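RNA 2'-o-ribose methyltransferase (Thermus thermophilus, PDB 1IPA) probably methylates the 2'-hydroxyl of ribose in RNA, using S-adenosylmethionine as the methyl donor. Local coordinates at residues A[201-212]-A[252-261]. Sequence-based numbering, arbitrary orientation.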
# COMPACT_ATOMS: atom_id res chain seq x y z
N TYR A 201 18.87 15.70 1.89
CA TYR A 201 18.43 14.55 2.67
C TYR A 201 19.56 13.63 3.11
O TYR A 201 19.45 12.97 4.15
CB TYR A 201 17.33 13.78 1.92
CG TYR A 201 17.78 12.91 0.77
CD1 TYR A 201 17.86 11.53 0.91
CD2 TYR A 201 18.08 13.46 -0.48
CE1 TYR A 201 18.22 10.70 -0.15
CE2 TYR A 201 18.45 12.64 -1.56
CZ TYR A 201 18.51 11.27 -1.38
OH TYR A 201 18.85 10.44 -2.42
N TRP A 202 20.66 13.58 2.35
CA TRP A 202 21.80 12.73 2.70
C TRP A 202 22.49 13.17 3.97
O TRP A 202 23.21 12.39 4.58
CB TRP A 202 22.86 12.74 1.61
CG TRP A 202 22.44 12.18 0.33
CD1 TRP A 202 22.10 10.88 0.07
CD2 TRP A 202 22.33 12.88 -0.91
NE1 TRP A 202 21.78 10.74 -1.26
CE2 TRP A 202 21.91 11.95 -1.88
CE3 TRP A 202 22.54 14.21 -1.30
CZ2 TRP A 202 21.70 12.30 -3.22
CZ3 TRP A 202 22.34 14.56 -2.62
CH2 TRP A 202 21.92 13.60 -3.57
N GLU A 203 22.30 14.43 4.35
CA GLU A 203 22.95 14.99 5.53
C GLU A 203 22.21 14.76 6.83
O GLU A 203 22.79 14.94 7.91
CB GLU A 203 23.18 16.49 5.32
CG GLU A 203 23.91 16.79 4.04
CD GLU A 203 24.19 18.26 3.87
OE1 GLU A 203 24.99 18.79 4.67
OE2 GLU A 203 23.61 18.88 2.94
N ALA A 204 20.95 14.38 6.74
CA ALA A 204 20.17 14.12 7.94
C ALA A 204 20.67 12.81 8.56
O ALA A 204 21.25 11.98 7.87
CB ALA A 204 18.71 14.00 7.61
N ASN A 205 20.44 12.65 9.85
CA ASN A 205 20.84 11.46 10.60
C ASN A 205 19.61 10.57 10.72
O ASN A 205 18.73 10.82 11.55
CB ASN A 205 21.32 11.87 12.00
CG ASN A 205 21.55 10.68 12.92
OD1 ASN A 205 21.88 10.85 14.09
ND2 ASN A 205 21.39 9.47 12.39
N LEU A 206 19.56 9.52 9.90
CA LEU A 206 18.41 8.62 9.92
C LEU A 206 18.60 7.39 10.81
O LEU A 206 18.21 6.29 10.45
CB LEU A 206 18.07 8.21 8.48
CG LEU A 206 17.93 9.42 7.54
CD1 LEU A 206 17.58 8.96 6.14
CD2 LEU A 206 16.87 10.37 8.06
N ARG A 207 19.18 7.61 11.99
CA ARG A 207 19.40 6.54 12.96
C ARG A 207 18.09 5.82 13.28
O ARG A 207 17.09 6.46 13.60
CB ARG A 207 20.01 7.12 14.25
CG ARG A 207 19.68 6.32 15.50
CD ARG A 207 20.68 6.57 16.64
NE ARG A 207 21.99 5.98 16.36
CZ ARG A 207 22.20 4.68 16.15
NH1 ARG A 207 21.18 3.83 16.19
NH2 ARG A 207 23.42 4.24 15.89
N PRO A 208 18.10 4.48 13.23
CA PRO A 208 17.00 3.54 13.47
C PRO A 208 15.68 4.04 14.04
O PRO A 208 14.64 3.76 13.47
CB PRO A 208 17.66 2.47 14.31
CG PRO A 208 18.95 2.32 13.59
CD PRO A 208 19.39 3.77 13.32
N PRO A 209 15.69 4.75 15.18
CA PRO A 209 14.38 5.20 15.67
C PRO A 209 14.07 6.55 15.04
O PRO A 209 14.57 7.56 15.52
CB PRO A 209 14.58 5.32 17.18
CG PRO A 209 15.84 4.53 17.45
CD PRO A 209 16.69 4.82 16.26
N VAL A 210 13.26 6.58 13.98
CA VAL A 210 12.97 7.86 13.32
C VAL A 210 11.76 7.85 12.39
O VAL A 210 11.41 6.83 11.81
CB VAL A 210 14.21 8.30 12.51
CG1 VAL A 210 14.44 7.33 11.37
CG2 VAL A 210 14.05 9.73 12.00
N ALA A 211 11.12 9.01 12.24
CA ALA A 211 9.95 9.16 11.37
C ALA A 211 10.24 10.18 10.27
O ALA A 211 10.79 11.25 10.53
CB ALA A 211 8.75 9.63 12.17
N ILE A 212 9.88 9.84 9.04
CA ILE A 212 10.11 10.72 7.90
C ILE A 212 8.79 11.07 7.22
O ILE A 212 8.08 10.19 6.73
CB ILE A 212 11.03 10.06 6.87
CG1 ILE A 212 12.31 9.58 7.56
CG2 ILE A 212 11.33 11.05 5.75
CD1 ILE A 212 13.25 8.81 6.64
N LEU A 252 13.60 6.90 -1.96
CA LEU A 252 14.87 7.61 -1.81
C LEU A 252 15.21 7.83 -0.34
O LEU A 252 16.26 7.42 0.13
CB LEU A 252 14.81 8.95 -2.54
CG LEU A 252 14.76 8.83 -4.07
CD1 LEU A 252 14.48 10.19 -4.71
CD2 LEU A 252 16.09 8.26 -4.56
N LEU A 253 14.31 8.49 0.39
CA LEU A 253 14.51 8.77 1.80
C LEU A 253 14.69 7.50 2.63
O LEU A 253 15.58 7.41 3.46
CB LEU A 253 13.32 9.56 2.34
CG LEU A 253 13.04 10.86 1.59
CD1 LEU A 253 11.61 11.29 1.83
CD2 LEU A 253 14.04 11.93 2.02
N LEU A 254 13.85 6.50 2.38
CA LEU A 254 13.92 5.25 3.13
C LEU A 254 15.16 4.41 2.81
O LEU A 254 15.71 3.76 3.70
CB LEU A 254 12.63 4.45 2.93
CG LEU A 254 11.38 5.21 3.42
CD1 LEU A 254 10.14 4.34 3.26
CD2 LEU A 254 11.56 5.62 4.87
N TYR A 255 15.60 4.41 1.55
CA TYR A 255 16.80 3.66 1.20
C TYR A 255 18.04 4.33 1.76
O TYR A 255 19.02 3.66 2.05
CB TYR A 255 16.94 3.48 -0.31
CG TYR A 255 16.33 2.18 -0.77
CD1 TYR A 255 14.95 2.07 -1.00
CD2 TYR A 255 17.10 1.03 -0.88
CE1 TYR A 255 14.37 0.86 -1.33
CE2 TYR A 255 16.53 -0.20 -1.20
CZ TYR A 255 15.16 -0.27 -1.42
OH TYR A 255 14.59 -1.48 -1.74
N GLU A 256 18.01 5.64 1.92
CA GLU A 256 19.13 6.38 2.49
C GLU A 256 19.21 6.04 3.98
O GLU A 256 20.28 6.06 4.57
CB GLU A 256 18.94 7.89 2.31
CG GLU A 256 19.84 8.75 3.23
CD GLU A 256 21.35 8.54 3.01
OE1 GLU A 256 22.14 9.05 3.84
OE2 GLU A 256 21.75 7.89 2.03
N ALA A 257 18.06 5.76 4.58
CA ALA A 257 18.01 5.40 5.99
C ALA A 257 18.64 4.01 6.11
O ALA A 257 19.42 3.75 7.01
CB ALA A 257 16.59 5.37 6.49
N LEU A 258 18.30 3.14 5.17
CA LEU A 258 18.82 1.79 5.13
C LEU A 258 20.32 1.82 4.86
O LEU A 258 21.06 0.96 5.35
CB LEU A 258 18.12 0.98 4.04
CG LEU A 258 18.64 -0.44 3.77
CD1 LEU A 258 18.31 -1.33 4.96
CD2 LEU A 258 18.02 -1.00 2.49
N ARG A 259 20.78 2.80 4.09
CA ARG A 259 22.20 2.90 3.77
C ARG A 259 23.00 3.30 5.01
O ARG A 259 24.11 2.82 5.22
CB ARG A 259 22.44 3.91 2.65
CG ARG A 259 23.90 3.98 2.17
CD ARG A 259 24.16 5.20 1.29
NE ARG A 259 24.10 6.43 2.07
CZ ARG A 259 25.08 6.85 2.86
NH1 ARG A 259 26.20 6.16 2.97
NH2 ARG A 259 24.93 7.97 3.56
N GLN A 260 22.44 4.20 5.81
CA GLN A 260 23.10 4.67 7.03
C GLN A 260 23.15 3.59 8.09
O GLN A 260 24.11 3.51 8.85
CB GLN A 260 22.39 5.91 7.59
CG GLN A 260 22.79 7.21 6.91
CD GLN A 260 21.96 8.41 7.35
OE1 GLN A 260 21.70 8.60 8.54
NE2 GLN A 260 21.56 9.23 6.39
N ARG A 261 22.12 2.75 8.12
CA ARG A 261 22.04 1.66 9.09
C ARG A 261 23.11 0.62 8.81
O ARG A 261 23.71 0.06 9.73
CB ARG A 261 20.66 0.99 9.01
CG ARG A 261 20.46 -0.16 9.99
CD ARG A 261 20.26 0.35 11.40
NE ARG A 261 19.87 -0.69 12.34
CZ ARG A 261 20.68 -1.65 12.78
NH1 ARG A 261 21.93 -1.70 12.35
NH2 ARG A 261 20.23 -2.54 13.66
O HOH W 1 18.43 7.54 -1.89
O HOH W 2 21.15 7.94 -0.65
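Gln260 reaches from the helix to the loop backbone and uses both ends of its amide there. OE1 accepts from Leu206 N at 2.7 Å, while NE2 donates to Ala204 O in a more bent bond (3.1 Å, 138° at the hydrogen). The other NE2 bond stays within the helix: Gln260 NE2 meets Glu256 OE1 at 2.6 Å, on the anti side and tilted 29° from the carboxylate plane, while OE1 lies in the amide plane of Gln260. With two partners on NE2 and one on OE1, the amide is fixed in rotation. Arg259 grips the same carboxylate side-on, its NE and NH2 each taking one oxygen in a salt bridge. Glu256 OE2 also receives a water that is weakly bonded to Trp202 NE1, and lies 3.6 Å from Trp202 CD1 at the indole edge, with the carboxylate nearly perpendicular to the ring. With an alanine at position 256, Arg259 is likely to lose its counter-charge and Gln260 NE2 its straight, in-plane acceptor.

Helix 246-261, the C-terminal helix of the SPOUT methyltransferase domain with its deep trefoil knot, packs here on 201-209, which lead into strand 210-214 in the interior of the parallel sheet; Leu254 also reaches helix 127-140.

Apolar contacts flank the polar network. Leu206 lays CD1 over the helix backbone, 3.6 Å from Ala257 CA, and also touches Glu256 CG. Tyr201 CB rests against Leu253 CD2; with CG between the backbone N and carbonyl carbon (chi1 76°), the ring turns its CE1 edge to Glu256 CB, and a water joins its hydroxyl to Leu252 O. From the strand, Ile212 splits its branches, CG2 to Leu253 CD1 and CD1 to Leu254 CD2. Near the helix end, Pro208 crosses Arg261, whose guanidinium is salt-bridged to Asp115, at about a right angle.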